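Side-chain contacts in OBG-type G domain-containing protein (PDB 2E87), which is of unknown function but probably acts as a GTP-binding protein of the Obg type and carries bound GDP in this crystal: residues Asp15-Lys20 against Asp59-Val64; Pro69-Leu74 against Val86-Phe91; Asp99-Ile104 against Arg141-Arg146. One frame throughout, in Å; residues are numbered along the deposited sequence.

Contact 1 of 3, residues Asp15-Lys20 against Asp59-Val64; sequences DELIDK and DNLRKV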
loop_
_atom_site.group_PDB
_atom_site.type_symbol
_atom_site.label_atom_id
_atom_site.label_comp_id
_atom_site.label_asym_id
_atom_site.label_seq_id
_atom_site.Cartn_x
_atom_site.Cartn_y
_atom_site.Cartn_z
ATOM N N ASP A 15 4.434 -27.711 -0.168
ATOM C CA ASP A 15 4.544 -28.867 -1.052
ATOM C C ASP A 15 5.260 -28.579 -2.366
ATOM O O ASP A 15 6.103 -29.366 -2.811
ATOM C CB ASP A 15 3.166 -29.441 -1.373
ATOM C CG ASP A 15 2.499 -30.067 -0.168
ATOM O OD1 ASP A 15 3.226 -30.552 0.729
ATOM O OD2 ASP A 15 1.246 -30.084 -0.135
ATOM N N GLU A 16 4.928 -27.453 -2.988
ATOM C CA GLU A 16 5.554 -27.097 -4.260
ATOM C C GLU A 16 7.043 -26.856 -4.062
ATOM O O GLU A 16 7.841 -27.203 -4.920
ATOM C CB GLU A 16 4.890 -25.842 -4.869
ATOM C CG GLU A 16 3.382 -25.966 -5.045
ATOM C CD GLU A 16 2.688 -24.645 -5.421
ATOM O OE1 GLU A 16 3.137 -23.564 -4.972
ATOM O OE2 GLU A 16 1.670 -24.698 -6.156
ATOM N N LEU A 17 7.420 -26.274 -2.927
ATOM C CA LEU A 17 8.832 -26.001 -2.676
ATOM C C LEU A 17 9.552 -27.310 -2.420
ATOM O O LEU A 17 10.672 -27.522 -2.878
ATOM C CB LEU A 17 9.013 -25.090 -1.466
ATOM C CG LEU A 17 9.823 -23.800 -1.634
ATOM C CD1 LEU A 17 10.511 -23.493 -0.305
ATOM C CD2 LEU A 17 10.861 -23.939 -2.735
ATOM N N ILE A 18 8.899 -28.189 -1.672
ATOM C CA ILE A 18 9.478 -29.485 -1.360
ATOM C C ILE A 18 9.737 -30.232 -2.660
ATOM O O ILE A 18 10.847 -30.691 -2.915
ATOM C CB ILE A 18 8.526 -30.319 -0.482
ATOM C CG1 ILE A 18 8.457 -29.716 0.920
ATOM C CG2 ILE A 18 9.000 -31.762 -0.419
ATOM C CD1 ILE A 18 7.367 -30.338 1.797
ATOM N N ASP A 19 8.708 -30.326 -3.491
ATOM C CA ASP A 19 8.832 -31.023 -4.755
ATOM C C ASP A 19 9.903 -30.419 -5.647
ATOM O O ASP A 19 10.701 -31.145 -6.244
ATOM C CB ASP A 19 7.479 -31.046 -5.472
ATOM C CG ASP A 19 6.496 -32.015 -4.827
ATOM O OD1 ASP A 19 6.754 -32.470 -3.687
ATOM O OD2 ASP A 19 5.457 -32.320 -5.456
ATOM N N LYS A 20 9.932 -29.093 -5.730
ATOM C CA LYS A 20 10.920 -28.417 -6.561
ATOM C C LYS A 20 12.311 -28.781 -6.056
ATOM O O LYS A 20 13.178 -29.179 -6.824
ATOM C CB LYS A 20 10.722 -26.905 -6.489
ATOM C CG LYS A 20 11.555 -26.094 -7.472
ATOM C CD LYS A 20 11.308 -24.592 -7.270
ATOM C CE LYS A 20 11.799 -23.751 -8.443
ATOM N NZ LYS A 20 11.046 -24.102 -9.688
ATOM N N ASP A 59 16.819 -20.272 -1.738
ATOM C CA ASP A 59 16.790 -19.301 -2.813
ATOM C C ASP A 59 15.375 -18.833 -3.104
ATOM O O ASP A 59 15.146 -17.632 -3.237
ATOM C CB ASP A 59 17.422 -19.871 -4.079
ATOM C CG ASP A 59 18.931 -20.020 -3.957
ATOM O OD1 ASP A 59 19.521 -19.502 -2.975
ATOM O OD2 ASP A 59 19.526 -20.655 -4.854
ATOM N N ASN A 60 14.421 -19.759 -3.192
ATOM C CA ASN A 60 13.046 -19.354 -3.467
ATOM C C ASN A 60 12.483 -18.523 -2.308
ATOM O O ASN A 60 11.926 -17.442 -2.526
ATOM C CB ASN A 60 12.157 -20.572 -3.760
ATOM C CG ASN A 60 12.398 -21.162 -5.167
ATOM O OD1 ASN A 60 11.765 -20.760 -6.145
ATOM N ND2 ASN A 60 13.332 -22.107 -5.264
ATOM N N LEU A 61 12.659 -18.989 -1.074
ATOM C CA LEU A 61 12.141 -18.226 0.051
ATOM C C LEU A 61 12.772 -16.837 0.146
ATOM O O LEU A 61 12.066 -15.845 0.320
ATOM C CB LEU A 61 12.358 -18.982 1.360
ATOM C CG LEU A 61 11.567 -20.284 1.506
ATOM C CD1 LEU A 61 12.044 -20.964 2.761
ATOM C CD2 LEU A 61 10.044 -20.020 1.559
ATOM N N ARG A 62 14.094 -16.768 0.023
ATOM C CA ARG A 62 14.806 -15.505 0.118
ATOM C C ARG A 62 14.344 -14.492 -0.920
ATOM O O ARG A 62 14.416 -13.283 -0.684
ATOM C CB ARG A 62 16.307 -15.738 -0.025
ATOM C CG ARG A 62 17.150 -14.524 0.291
ATOM C CD ARG A 62 18.626 -14.860 0.204
ATOM N NE ARG A 62 19.129 -15.480 1.433
ATOM C CZ ARG A 62 19.626 -16.711 1.510
ATOM N NH1 ARG A 62 19.683 -17.470 0.418
ATOM N NH2 ARG A 62 20.083 -17.173 2.674
ATOM N N LYS A 63 13.880 -14.986 -2.066
ATOM C CA LYS A 63 13.385 -14.129 -3.139
ATOM C C LYS A 63 12.156 -13.368 -2.663
ATOM O O LYS A 63 11.924 -12.235 -3.077
ATOM C CB LYS A 63 13.021 -14.967 -4.375
ATOM C CG LYS A 63 12.170 -14.222 -5.404
ATOM C CD LYS A 63 11.722 -15.102 -6.588
ATOM C CE LYS A 63 12.818 -15.298 -7.641
ATOM N NZ LYS A 63 12.331 -16.006 -8.878
ATOM N N VAL A 64 11.361 -14.002 -1.803
ATOM C CA VAL A 64 10.153 -13.381 -1.248
ATOM C C VAL A 64 10.507 -12.216 -0.319
ATOM O O VAL A 64 9.884 -11.150 -0.359
ATOM C CB VAL A 64 9.329 -14.394 -0.420
ATOM C CG1 VAL A 64 8.089 -13.731 0.104
ATOM C CG2 VAL A 64 8.967 -15.605 -1.268
#

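Contact 2 of 3, residues Pro69-Leu74 against Val86-Phe91; sequences PGLSTL and VDRDTF. With SO4 (sulfate ion), chain B.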
loop_
_atom_site.group_PDB
_atom_site.type_symbol
_atom_site.label_atom_id
_atom_site.label_comp_id
_atom_site.label_asym_id
_atom_site.label_seq_id
_atom_site.Cartn_x
_atom_site.Cartn_y
_atom_site.Cartn_z
ATOM N N PRO A 69 8.636 -5.125 -0.518
ATOM C CA PRO A 69 9.122 -3.966 0.231
ATOM C C PRO A 69 8.872 -4.096 1.733
ATOM O O PRO A 69 7.842 -4.629 2.157
ATOM C CB PRO A 69 8.321 -2.827 -0.374
ATOM C CG PRO A 69 6.980 -3.480 -0.582
ATOM C CD PRO A 69 7.394 -4.792 -1.240
ATOM N N GLY A 70 9.826 -3.634 2.536
ATOM C CA GLY A 70 9.619 -3.666 3.970
ATOM C C GLY A 70 8.535 -2.630 4.228
ATOM O O GLY A 70 8.591 -1.525 3.687
ATOM N N LEU A 71 7.537 -2.972 5.025
ATOM C CA LEU A 71 6.458 -2.036 5.284
ATOM C C LEU A 71 6.947 -0.684 5.830
ATOM O O LEU A 71 6.390 0.356 5.494
ATOM C CB LEU A 71 5.434 -2.658 6.241
ATOM C CG LEU A 71 4.820 -4.017 5.853
ATOM C CD1 LEU A 71 3.688 -4.335 6.828
ATOM C CD2 LEU A 71 4.275 -4.002 4.432
ATOM N N SER A 72 7.993 -0.700 6.653
ATOM C CA SER A 72 8.524 0.531 7.236
ATOM C C SER A 72 9.103 1.482 6.185
ATOM O O SER A 72 9.268 2.660 6.450
ATOM C CB SER A 72 9.602 0.206 8.269
ATOM O OG SER A 72 10.751 -0.337 7.637
ATOM N N THR A 73 9.415 0.960 5.003
ATOM C CA THR A 73 9.956 1.765 3.908
ATOM C C THR A 73 8.846 2.410 3.066
ATOM O O THR A 73 9.119 3.185 2.153
ATOM C CB THR A 73 10.820 0.914 2.948
ATOM O OG1 THR A 73 9.972 0.086 2.137
ATOM C CG2 THR A 73 11.790 0.036 3.738
ATOM N N LEU A 74 7.597 2.092 3.372
ATOM C CA LEU A 74 6.485 2.641 2.617
ATOM C C LEU A 74 5.966 3.950 3.164
ATOM O O LEU A 74 6.125 4.256 4.342
ATOM C CB LEU A 74 5.327 1.634 2.584
ATOM C CG LEU A 74 5.614 0.316 1.854
ATOM C CD1 LEU A 74 4.366 -0.516 1.748
ATOM C CD2 LEU A 74 6.148 0.614 0.474
ATOM N N VAL A 86 -4.601 -6.361 4.675
ATOM C CA VAL A 86 -4.097 -7.692 5.014
ATOM C C VAL A 86 -3.594 -7.838 6.434
ATOM O O VAL A 86 -3.150 -8.919 6.823
ATOM C CB VAL A 86 -2.954 -8.075 4.046
ATOM C CG1 VAL A 86 -3.410 -7.869 2.616
ATOM C CG2 VAL A 86 -1.714 -7.215 4.301
ATOM N N ASP A 87 -3.644 -6.740 7.188
ATOM C CA ASP A 87 -3.187 -6.682 8.581
ATOM C C ASP A 87 -1.671 -6.637 8.739
ATOM O O ASP A 87 -0.987 -7.639 8.571
ATOM C CB ASP A 87 -3.732 -7.853 9.413
ATOM C CG ASP A 87 -3.478 -7.658 10.891
ATOM O OD1 ASP A 87 -2.459 -8.154 11.407
ATOM O OD2 ASP A 87 -4.288 -6.966 11.538
ATOM N N ARG A 88 -1.166 -5.466 9.105
ATOM C CA ARG A 88 0.263 -5.258 9.261
ATOM C C ARG A 88 0.991 -6.274 10.140
ATOM O O ARG A 88 2.054 -6.768 9.768
ATOM C CB ARG A 88 0.536 -3.866 9.825
ATOM C CG ARG A 88 2.021 -3.525 9.856
ATOM C CD ARG A 88 2.361 -2.643 11.038
ATOM N NE ARG A 88 1.643 -1.377 11.006
ATOM C CZ ARG A 88 2.058 -0.298 10.352
ATOM N NH1 ARG A 88 3.203 -0.327 9.670
ATOM N NH2 ARG A 88 1.324 0.811 10.382
ATOM N N ASP A 89 0.432 -6.559 11.311
ATOM C CA ASP A 89 1.064 -7.476 12.247
ATOM C C ASP A 89 1.145 -8.898 11.694
ATOM O O ASP A 89 2.144 -9.588 11.869
ATOM C CB ASP A 89 0.326 -7.430 13.590
ATOM C CG ASP A 89 0.976 -8.307 14.653
ATOM O OD1 ASP A 89 0.409 -9.385 14.955
ATOM O OD2 ASP A 89 2.052 -7.929 15.182
ATOM N N THR A 90 0.099 -9.325 11.008
ATOM C CA THR A 90 0.073 -10.643 10.403
ATOM C C THR A 90 1.118 -10.728 9.289
ATOM O O THR A 90 1.819 -11.736 9.149
ATOM C CB THR A 90 -1.320 -10.951 9.806
ATOM O OG1 THR A 90 -2.291 -10.931 10.854
ATOM C CG2 THR A 90 -1.346 -12.315 9.138
ATOM N N PHE A 91 1.223 -9.663 8.500
ATOM C CA PHE A 91 2.181 -9.637 7.406
ATOM C C PHE A 91 3.608 -9.762 7.930
ATOM O O PHE A 91 4.374 -10.594 7.456
ATOM C CB PHE A 91 2.036 -8.347 6.599
ATOM C CG PHE A 91 2.537 -8.463 5.189
ATOM C CD1 PHE A 91 1.751 -9.049 4.206
ATOM C CD2 PHE A 91 3.814 -8.019 4.855
ATOM C CE1 PHE A 91 2.226 -9.193 2.915
ATOM C CE2 PHE A 91 4.303 -8.158 3.564
ATOM C CZ PHE A 91 3.511 -8.748 2.589
HETATM S S SO4 B . 10.055 -3.690 7.509
HETATM O O1 SO4 B . 10.796 -2.884 6.448
HETATM O O2 SO4 B . 9.002 -4.641 6.897
HETATM O O3 SO4 B . 11.141 -4.530 8.198
HETATM O O4 SO4 B . 9.315 -2.736 8.419
#

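Contact 3 of 3, residues Asp99-Ile104 against Arg141-Arg146; sequences DWAIRI and RDIDDR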
loop_
_atom_site.group_PDB
_atom_site.type_symbol
_atom_site.label_atom_id
_atom_site.label_comp_id
_atom_site.label_asym_id
_atom_site.label_seq_id
_atom_site.Cartn_x
_atom_site.Cartn_y
_atom_site.Cartn_z
ATOM N N ASP A 99 11.882 -15.967 7.114
ATOM C CA ASP A 99 13.256 -15.746 7.544
ATOM C C ASP A 99 13.686 -16.844 8.513
ATOM O O ASP A 99 14.812 -17.346 8.449
ATOM C CB ASP A 99 13.381 -14.367 8.214
ATOM C CG ASP A 99 14.727 -14.166 8.896
ATOM O OD1 ASP A 99 14.873 -14.582 10.069
ATOM O OD2 ASP A 99 15.643 -13.608 8.257
ATOM N N TRP A 100 12.785 -17.211 9.414
ATOM C CA TRP A 100 13.074 -18.253 10.373
ATOM C C TRP A 100 13.382 -19.565 9.632
ATOM O O TRP A 100 14.362 -20.236 9.934
ATOM C CB TRP A 100 11.876 -18.441 11.314
ATOM C CG TRP A 100 11.983 -19.673 12.170
ATOM C CD1 TRP A 100 12.715 -19.819 13.312
ATOM C CD2 TRP A 100 11.411 -20.962 11.893
ATOM N NE1 TRP A 100 12.639 -21.120 13.762
ATOM C CE2 TRP A 100 11.849 -21.842 12.907
ATOM C CE3 TRP A 100 10.578 -21.457 10.883
ATOM C CZ2 TRP A 100 11.483 -23.190 12.940
ATOM C CZ3 TRP A 100 10.213 -22.805 10.914
ATOM C CH2 TRP A 100 10.670 -23.653 11.937
ATOM N N ALA A 101 12.552 -19.917 8.653
ATOM C CA ALA A 101 12.729 -21.154 7.896
ATOM C C ALA A 101 14.071 -21.176 7.157
ATOM O O ALA A 101 14.769 -22.199 7.141
ATOM C CB ALA A 101 11.572 -21.331 6.911
ATOM N N ILE A 102 14.433 -20.042 6.560
ATOM C CA ILE A 102 15.690 -19.928 5.832
ATOM C C ILE A 102 16.848 -20.189 6.775
ATOM O O ILE A 102 17.803 -20.887 6.439
ATOM C CB ILE A 102 15.859 -18.522 5.233
ATOM C CG1 ILE A 102 14.840 -18.317 4.123
ATOM C CG2 ILE A 102 17.267 -18.343 4.707
ATOM C CD1 ILE A 102 14.885 -16.959 3.488
ATOM N N ARG A 103 16.739 -19.636 7.975
ATOM C CA ARG A 103 17.786 -19.773 8.981
ATOM C C ARG A 103 17.952 -21.206 9.490
ATOM O O ARG A 103 19.064 -21.715 9.543
ATOM C CB ARG A 103 17.505 -18.810 10.145
ATOM C CG ARG A 103 18.711 -18.039 10.667
ATOM C CD ARG A 103 18.407 -16.541 10.862
ATOM N NE ARG A 103 17.111 -16.289 11.493
ATOM C CZ ARG A 103 16.711 -16.809 12.654
ATOM N NH1 ARG A 103 17.508 -17.625 13.335
ATOM N NH2 ARG A 103 15.500 -16.523 13.132
ATOM N N ILE A 104 16.861 -21.864 9.856
ATOM C CA ILE A 104 16.952 -23.233 10.353
ATOM C C ILE A 104 17.450 -24.210 9.281
ATOM O O ILE A 104 18.154 -25.176 9.583
ATOM C CB ILE A 104 15.596 -23.738 10.828
ATOM C CG1 ILE A 104 14.834 -22.605 11.504
ATOM C CG2 ILE A 104 15.793 -24.887 11.791
ATOM C CD1 ILE A 104 15.630 -21.891 12.593
ATOM N N ARG A 141 6.513 -27.177 6.199
ATOM C CA ARG A 141 5.113 -27.367 6.539
ATOM C C ARG A 141 4.770 -26.523 7.752
ATOM O O ARG A 141 3.633 -26.107 7.904
ATOM C CB ARG A 141 4.778 -28.844 6.756
ATOM C CG ARG A 141 4.815 -29.594 5.440
ATOM C CD ARG A 141 4.373 -31.029 5.540
ATOM N NE ARG A 141 4.553 -31.727 4.264
ATOM C CZ ARG A 141 5.414 -32.729 4.075
ATOM N NH1 ARG A 141 6.175 -33.149 5.085
ATOM N NH2 ARG A 141 5.509 -33.317 2.884
ATOM N N ASP A 142 5.756 -26.224 8.588
ATOM C CA ASP A 142 5.488 -25.376 9.744
ATOM C C ASP A 142 5.032 -23.984 9.266
ATOM O O ASP A 142 4.223 -23.334 9.929
ATOM C CB ASP A 142 6.738 -25.185 10.612
ATOM C CG ASP A 142 7.147 -26.442 11.362
ATOM O OD1 ASP A 142 6.286 -27.311 11.598
ATOM O OD2 ASP A 142 8.340 -26.542 11.737
ATOM N N ILE A 143 5.559 -23.524 8.126
ATOM C CA ILE A 143 5.186 -22.202 7.616
ATOM C C ILE A 143 4.247 -22.196 6.410
ATOM O O ILE A 143 4.005 -21.133 5.838
ATOM C CB ILE A 143 6.434 -21.342 7.229
ATOM C CG1 ILE A 143 7.150 -21.963 6.039
ATOM C CG2 ILE A 143 7.383 -21.211 8.407
ATOM C CD1 ILE A 143 8.178 -21.042 5.417
ATOM N N ASP A 144 3.711 -23.358 6.035
ATOM C CA ASP A 144 2.818 -23.461 4.871
ATOM C C ASP A 144 1.626 -22.484 4.948
ATOM O O ASP A 144 1.299 -21.813 3.954
ATOM C CB ASP A 144 2.288 -24.899 4.713
ATOM C CG ASP A 144 1.660 -25.152 3.336
ATOM O OD1 ASP A 144 0.565 -25.752 3.268
ATOM O OD2 ASP A 144 2.268 -24.766 2.314
ATOM N N ASP A 145 0.969 -22.423 6.105
ATOM C CA ASP A 145 -0.159 -21.502 6.257
ATOM C C ASP A 145 0.326 -20.067 6.013
ATOM O O ASP A 145 -0.352 -19.277 5.356
ATOM C CB ASP A 145 -0.786 -21.589 7.655
ATOM C CG ASP A 145 -1.732 -22.775 7.809
ATOM O OD1 ASP A 145 -2.123 -23.374 6.777
ATOM O OD2 ASP A 145 -2.096 -23.092 8.973
ATOM N N ARG A 146 1.489 -19.728 6.556
ATOM C CA ARG A 146 2.039 -18.389 6.340
ATOM C C ARG A 146 2.317 -18.149 4.845
ATOM O O ARG A 146 2.059 -17.073 4.330
ATOM C CB ARG A 146 3.334 -18.189 7.129
ATOM C CG ARG A 146 3.189 -18.031 8.627
ATOM C CD ARG A 146 4.559 -17.690 9.205
ATOM N NE ARG A 146 4.646 -17.742 10.660
ATOM C CZ ARG A 146 4.475 -18.841 11.384
ATOM N NH1 ARG A 146 4.199 -19.998 10.796
ATOM N NH2 ARG A 146 4.592 -18.782 12.702
#

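Contact 1 of 3, residues Asp15-Lys20 against Asp59-Val64
The side-chain amide of Asn60 hydrogen-bonds through ND2 to the carbonyl O of Val56, one turn back on its own helix, while the hydrocarbon end of Lys20 lies obliquely across the same amide. Lys20 CE comes to 3.8 Å from Asn60 OD1, and Lys20 CD lies equally near Asn60 ND2. The lysine chain runs out extended from CB to CE and bends only at its last torsion (chi4 63°), which carries NZ off the amide, so the methylenes make the contact. Helices 14-30 and 38-67, both part of the NOG1-type N-terminal helical domain, meet here roughly antiparallel; their local axes are 11.7 Å apart at closest, with 138° between directions, a wide spacing bridged by side chains within a helical bundle. Leu17 makes contact with both methyls: sliding past Asn60 in the opposite direction, it sets CD2 3.8 Å from Asn60 CB, and its CD1 reaches Leu61 CG at the same distance. Were Asn60 cut back to an alanine, the Lys20 methylenes would probably lose the amide they lie across and the Val56 carbonyl this donor. Leu17 also touches Leu140 of helix 122-142, and Leu61 packs on Ile98 and Ile102 of helix 88-117.

Contact 2 of 3, residues Pro69-Leu74 against Val86-Phe91
Leu71 makes all the apolar contact, one methyl to each partner. Its CD1 lies alongside the aliphatic part of Arg88, 3.6 Å from CG, the two side chains sliding past each other in opposite directions. Its CD2 approaches the Phe91 ring obliquely, 4.1 Å from CD2 of that ring. Phe91 swings its ring to this side with CG anti to the backbone N (chi1 -156°), and Tyr149 and Leu150 of helix 144-156 also touch the ring. The Arg88 chain bends at chi2 and chi3, and NH1 makes a weak hydrogen bond to Gln79 OE1; its CG is what meets the leucine.

No polar bond joins the two segments directly. Asp87, where the chain breaks after helix 76-86 with positive phi, N-caps helix 88-117: its OD1 takes Thr90 N at 2.8 Å through the anti lone pair and Thr90 OG1 from above the carboxylate plane, so two donors from one residue fix the carboxylate. At the start of the 3-10 turn the carbonyl O of Gly70 is likewise gripped twice, by Thr73 OG1 at 2.6 Å and by Thr73 N at 2.9 Å.

A sulfate ion, probably from the crystallisation liquor, sits on the exposed start of this turn. Ser72 N donates to its O4 at 3.0 Å, Leu71 N gives a weak bond to O2, and His92 NE2 joins from helix 88-117.

The direct contact between the loop after helix 38-67 and the start of helix 88-117 is therefore hydrocarbon, while the sulfate joins the turn to His92; the turn's N-H groups can hold an anion, at least in this crystal, though a physiological role cannot be inferred.

Contact 3 of 3, residues Asp99-Ile104 against Arg141-Arg146
Helix 88-117 passes the junction of helices 122-142 and 144-156, where the backbone departs from helical values at Ile143 (phi -106°) and brings its CA to 7.6 Å from that of Ala101. Ile143 uses two branches. Its CG1 is set between the backbone N and the carbonyl carbon (chi1 66°), a sterically tight choice that sends CD1 to Ala101 CB, 3.7 Å off. The other branch, CG2, meets the edge of the Trp100 indole near the ring plane, 4.0 Å from CE3.

Further round the same rim, Asp142 brings OD2 to 3.7 Å from Trp100 CH2, again near the ring plane, with the carboxylate turned 41° from the indole. This is a carboxylate oxygen against the C-H rim of an aromatic ring, where the slightly positive hydrogens could give a weak attraction. Trp100 thus works with its benzo edge toward the junction, and Val139 of helix 122-142 touches both it and Ala101.

Charge pairing is local on either side. Arg103 NE donates to Asp99 OD1 at 3.2 Å, one turn apart along helix 88-117. Just past the junction, Asp144 pairs through OD1 with Arg148 NE, one turn on in its own helix, and takes Ala14 N, at the start of helix 14-30, on OD2.

With small Ala101 and branched Ile143 at its buried centre and the tryptophan edge outside them, the contact is mainly apolar packing of a bundle helix against the junction of two successive helices; the acid at the exposed edge probably adds little directional strength.

All three contacts belong to the NOG1-type N-terminal helical domain and lie away from the GDP pocket of the G domain, so they probably concern the packing of the bundle rather than nucleotide binding directly. Contacts 1 and 3 are neighbours, their centres about 10 Å apart, and they pack together: Ile102 CD1 lies 3.6 Å from Arg62 N, and Ile18 CD1 lies 3.7 Å from Arg141 NH2. Contact 2 stands nearer the centre of the molecule, about 21 Å from contact 1 and 18 Å from contact 3 between centres, and touches neither. Helix 88-117 links contacts 2 and 3, its first turn serving contact 2 from Arg88 on and a later part 99-104.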